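Local coordinates for protein hyperpolarization-activated (Ih) channel (Strongylocentrotus purpuratus, PDB 2PTM) that probably forms a voltage-gated, hyperpolarization-activated cation channel, and binds cyclic AMP through its cytoplasmic C-terminal region, the part in this chain, at residues A[35-39]-A[40-44]. Numbering follows the deposited sequence.
With NCO (cobalt hexammine(III)), chain B.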
ATOM      1  N   LEU A  35     -11.197  26.639  -2.028  1.00 24.26           N
ATOM      2  CA  LEU A  35     -12.662  26.550  -1.951  1.00 23.06           C
ATOM      3  C   LEU A  35     -13.294  26.514  -3.342  1.00 24.49           C
ATOM      4  O   LEU A  35     -14.217  25.737  -3.584  1.00 23.62           O
ATOM      5  CB  LEU A  35     -13.235  27.703  -1.126  1.00 26.25           C
ATOM      6  CG  LEU A  35     -12.794  27.718   0.341  1.00 30.40           C
ATOM      7  CD1 LEU A  35     -13.322  28.967   1.053  1.00 34.50           C
ATOM      8  CD2 LEU A  35     -13.272  26.451   1.058  1.00 33.05           C
ATOM      9  N   ASP A  36     -12.797  27.346  -4.257  1.00 24.37           N
ATOM     10  CA  ASP A  36     -13.273  27.325  -5.649  1.00 25.54           C
ATOM     11  C   ASP A  36     -13.049  25.965  -6.311  1.00 23.83           C
ATOM     12  O   ASP A  36     -13.870  25.493  -7.118  1.00 23.09           O
ATOM     13  CB  ASP A  36     -12.546  28.377  -6.486  1.00 28.41           C
ATOM     14  CG  ASP A  36     -12.949  29.790  -6.135  1.00 31.28           C
ATOM     15  OD1 ASP A  36     -13.816  29.973  -5.262  1.00 33.55           O
ATOM     16  OD2 ASP A  36     -12.384  30.724  -6.738  1.00 30.81           O
ATOM     17  N   TYR A  37     -11.912  25.353  -6.007  1.00 20.64           N
ATOM     18  CA  TYR A  37     -11.611  24.023  -6.544  1.00 19.41           C
ATOM     19  C   TYR A  37     -12.620  22.981  -6.045  1.00 22.00           C
ATOM     20  O   TYR A  37     -13.167  22.212  -6.837  1.00 22.36           O
ATOM     21  CB  TYR A  37     -10.166  23.603  -6.208  1.00 19.42           C
ATOM     22  CG  TYR A  37      -9.826  22.178  -6.617  1.00 21.56           C
ATOM     23  CD1 TYR A  37      -9.181  21.908  -7.821  1.00 23.58           C
ATOM     24  CD2 TYR A  37     -10.174  21.099  -5.809  1.00 23.25           C
ATOM     25  CE1 TYR A  37      -8.869  20.602  -8.197  1.00 26.38           C
ATOM     26  CE2 TYR A  37      -9.869  19.791  -6.182  1.00 25.45           C
ATOM     27  CZ  TYR A  37      -9.217  19.551  -7.371  1.00 28.78           C
ATOM     28  OH  TYR A  37      -8.928  18.252  -7.730  1.00 32.96           O
ATOM     29  N   TYR A  38     -12.882  22.953  -4.741  1.00 23.64           N
ATOM     30  CA  TYR A  38     -13.828  21.965  -4.212  1.00 24.52           C
ATOM     31  C   TYR A  38     -15.208  22.175  -4.801  1.00 23.72           C
ATOM     32  O   TYR A  38     -15.897  21.217  -5.139  1.00 25.41           O
ATOM     33  CB  TYR A  38     -13.910  22.016  -2.685  1.00 25.00           C
ATOM     34  CG  TYR A  38     -12.864  21.167  -1.991  1.00 27.88           C
ATOM     35  CD1 TYR A  38     -11.645  21.707  -1.616  1.00 28.29           C
ATOM     36  CD2 TYR A  38     -13.096  19.822  -1.723  1.00 31.53           C
ATOM     37  CE1 TYR A  38     -10.682  20.934  -0.990  1.00 27.50           C
ATOM     38  CE2 TYR A  38     -12.138  19.041  -1.096  1.00 31.97           C
ATOM     39  CZ  TYR A  38     -10.936  19.607  -0.729  1.00 29.43           C
ATOM     40  OH  TYR A  38      -9.974  18.852  -0.102  1.00 31.22           O
ATOM     41  N   GLU A  39     -15.618  23.434  -4.914  1.00 23.77           N
ATOM     42  CA  GLU A  39     -16.931  23.733  -5.461  1.00 20.92           C
ATOM     43  C   GLU A  39     -16.998  23.296  -6.917  1.00 23.97           C
ATOM     44  O   GLU A  39     -17.969  22.672  -7.344  1.00 28.38           O
ATOM     45  CB  GLU A  39     -17.254  25.226  -5.366  1.00 23.39           C
ATOM     46  CG  GLU A  39     -18.636  25.548  -5.950  1.00 31.41           C
ATOM     47  CD  GLU A  39     -18.904  27.033  -6.071  1.00 38.97           C
ATOM     48  OE1 GLU A  39     -18.020  27.763  -6.559  1.00 43.02           O
ATOM     49  OE2 GLU A  39     -20.004  27.473  -5.680  1.00 41.54           O
ATOM     50  N   TYR A  40     -15.964  23.627  -7.683  1.00 24.79           N
ATOM     51  CA  TYR A  40     -15.957  23.311  -9.112  1.00 24.70           C
ATOM     52  C   TYR A  40     -15.936  21.811  -9.356  1.00 25.57           C
ATOM     53  O   TYR A  40     -16.677  21.288 -10.198  1.00 25.63           O
ATOM     54  CB  TYR A  40     -14.763  23.949  -9.829  1.00 22.88           C
ATOM     55  CG  TYR A  40     -14.802  23.699 -11.321  1.00 24.14           C
ATOM     56  CD1 TYR A  40     -15.413  24.605 -12.186  1.00 24.66           C
ATOM     57  CD2 TYR A  40     -14.263  22.541 -11.864  1.00 26.00           C
ATOM     58  CE1 TYR A  40     -15.460  24.365 -13.561  1.00 25.65           C
ATOM     59  CE2 TYR A  40     -14.309  22.297 -13.227  1.00 26.50           C
ATOM     60  CZ  TYR A  40     -14.905  23.211 -14.068  1.00 27.44           C
ATOM     61  OH  TYR A  40     -14.949  22.955 -15.425  1.00 29.55           O
ATOM     62  N   ARG A  41     -15.069  21.118  -8.632  1.00 23.20           N
ATOM     63  CA  ARG A  41     -14.896  19.693  -8.874  1.00 24.62           C
ATOM     64  C   ARG A  41     -16.064  18.872  -8.361  1.00 27.86           C
ATOM     65  O   ARG A  41     -16.564  17.998  -9.069  1.00 30.51           O
ATOM     66  CB  ARG A  41     -13.609  19.168  -8.254  1.00 21.12           C
ATOM     67  CG  ARG A  41     -13.460  17.682  -8.502  1.00 24.16           C
ATOM     68  CD  ARG A  41     -12.117  17.142  -8.084  1.00 26.06           C
ATOM     69  NE  ARG A  41     -12.087  15.683  -8.195  1.00 26.77           N
ATOM     70  CZ  ARG A  41     -11.026  14.938  -7.913  1.00 33.29           C
ATOM     71  NH1 ARG A  41      -9.896  15.511  -7.515  1.00 36.32           N
ATOM     72  NH2 ARG A  41     -11.089  13.621  -8.038  1.00 34.35           N
ATOM     73  N   TYR A  42     -16.500  19.151  -7.136  1.00 24.73           N
ATOM     74  CA  TYR A  42     -17.458  18.269  -6.464  1.00 33.57           C
ATOM     75  C   TYR A  42     -18.895  18.782  -6.499  1.00 39.05           C
ATOM     76  O   TYR A  42     -19.841  17.996  -6.404  1.00 43.03           O
ATOM     77  CB  TYR A  42     -17.005  17.947  -5.027  1.00 33.92           C
ATOM     78  CG  TYR A  42     -15.638  17.282  -4.955  1.00 34.11           C
ATOM     79  CD1 TYR A  42     -15.475  15.934  -5.269  1.00 35.88           C
ATOM     80  CD2 TYR A  42     -14.513  18.001  -4.577  1.00 33.73           C
ATOM     81  CE1 TYR A  42     -14.226  15.326  -5.212  1.00 36.28           C
ATOM     82  CE2 TYR A  42     -13.257  17.400  -4.522  1.00 35.52           C
ATOM     83  CZ  TYR A  42     -13.124  16.062  -4.837  1.00 37.71           C
ATOM     84  OH  TYR A  42     -11.878  15.470  -4.780  1.00 42.06           O
ATOM     85  N   ARG A  43     -19.056  20.094  -6.645  1.00 38.20           N
ATOM     86  CA  ARG A  43     -20.382  20.696  -6.788  1.00 42.03           C
ATOM     87  C   ARG A  43     -21.327  20.313  -5.651  1.00 39.79           C
ATOM     88  O   ARG A  43     -22.525  20.100  -5.871  1.00 38.06           O
ATOM     89  CB  ARG A  43     -21.003  20.320  -8.136  1.00 48.73           C
ATOM     90  CG  ARG A  43     -20.162  20.723  -9.346  1.00 53.37           C
ATOM     91  CD  ARG A  43     -20.085  22.235  -9.498  1.00 58.76           C
ATOM     92  NE  ARG A  43     -19.284  22.638 -10.656  1.00 64.75           N
ATOM     93  CZ  ARG A  43     -19.720  22.591 -11.911  1.00 69.80           C
ATOM     94  NH1 ARG A  43     -20.945  22.150 -12.164  1.00 71.82           N
ATOM     95  NH2 ARG A  43     -18.935  22.977 -12.912  1.00 70.60           N
ATOM     96  N   GLY A  44     -20.786  20.218  -4.441  1.00 37.15           N
ATOM     97  CA  GLY A  44     -21.603  20.027  -3.255  1.00 38.37           C
ATOM     98  C   GLY A  44     -21.887  18.581  -2.903  1.00 41.57           C
ATOM     99  O   GLY A  44     -22.652  18.296  -1.984  1.00 43.82           O
TER
HETATM  100 CO   NCO B 301     -17.715  31.057  -4.480  0.50 17.76          CO
HETATM  101  N1  NCO B 301     -19.430  29.940  -3.800  1.00 37.97           N
HETATM  102  N2  NCO B 301     -18.876  32.887  -4.456  1.00 30.30           N
HETATM  103  N3  NCO B 301     -16.909  31.481  -2.451  1.00 33.66           N
HETATM  104  N4  NCO B 301     -18.359  30.663  -6.717  1.00 23.55           N
HETATM  105  N5  NCO B 301     -16.021  32.180  -5.227  1.00 40.36           N
HETATM  106  N6  NCO B 301     -16.577  29.143  -4.497  1.00 30.63           N
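Arg41 and Tyr37, one helical turn apart, run side by side in the same direction, joined by a backbone and a side-chain hydrogen bond. From the base outward, Arg41 CB lies 3.4 Å from Tyr37 O, the carbonyl that accepts the amide of Arg41 in a nearly straight bond (N-H...O 165°). Arg41 CG stands over the centre of one face of the Tyr42 ring. Arg41 CD then passes 3.4 Å from Tyr37 OH, and Arg41 NH1 donates to that same oxygen at 2.9 Å, with the oxygen close to the guanidinium plane. Because CG is anti to the backbone N (chi1 179°) and the chain stays extended to NE, the guanidinium reaches the phenol end; its plane stands 80° from the Tyr37 ring. Tyr42 OH sits above the centre of one guanidinium face, so two tyrosines frame the group, one at its edge and one over its plane. Cutting Arg41 back to an alanine is likely to leave Tyr37 OH without this donor and the face of the Tyr42 ring without the methylene that lies over it. The Tyr42 ring also meets Tyr38, CD2 to CD2 at 3.7 Å, the two rings side by side and oblique. Asp36 OD1 and Glu39 OE1 each accept two ammine hydrogen bonds from cobalt hexammine(III), consistent with attraction between the trivalent complex and these carboxylates. The helix stops after Tyr42: Arg43 takes positive phi, though its N still donates to Glu39 O. This end of helix 28-42 lies between helix 5-23, touched by Tyr38 and Tyr42, and strand 95-99, where Arg41 packs on Phe96 and Val98; Tyr38 OH bonds to Glu55 OE1 of the second subunit, Tyr42 OH and, weakly, Tyr37 OH to its Glu55 O, an interface consistent with the C-linker joining pore to cyclic nucleotide-binding domain in HCN channels.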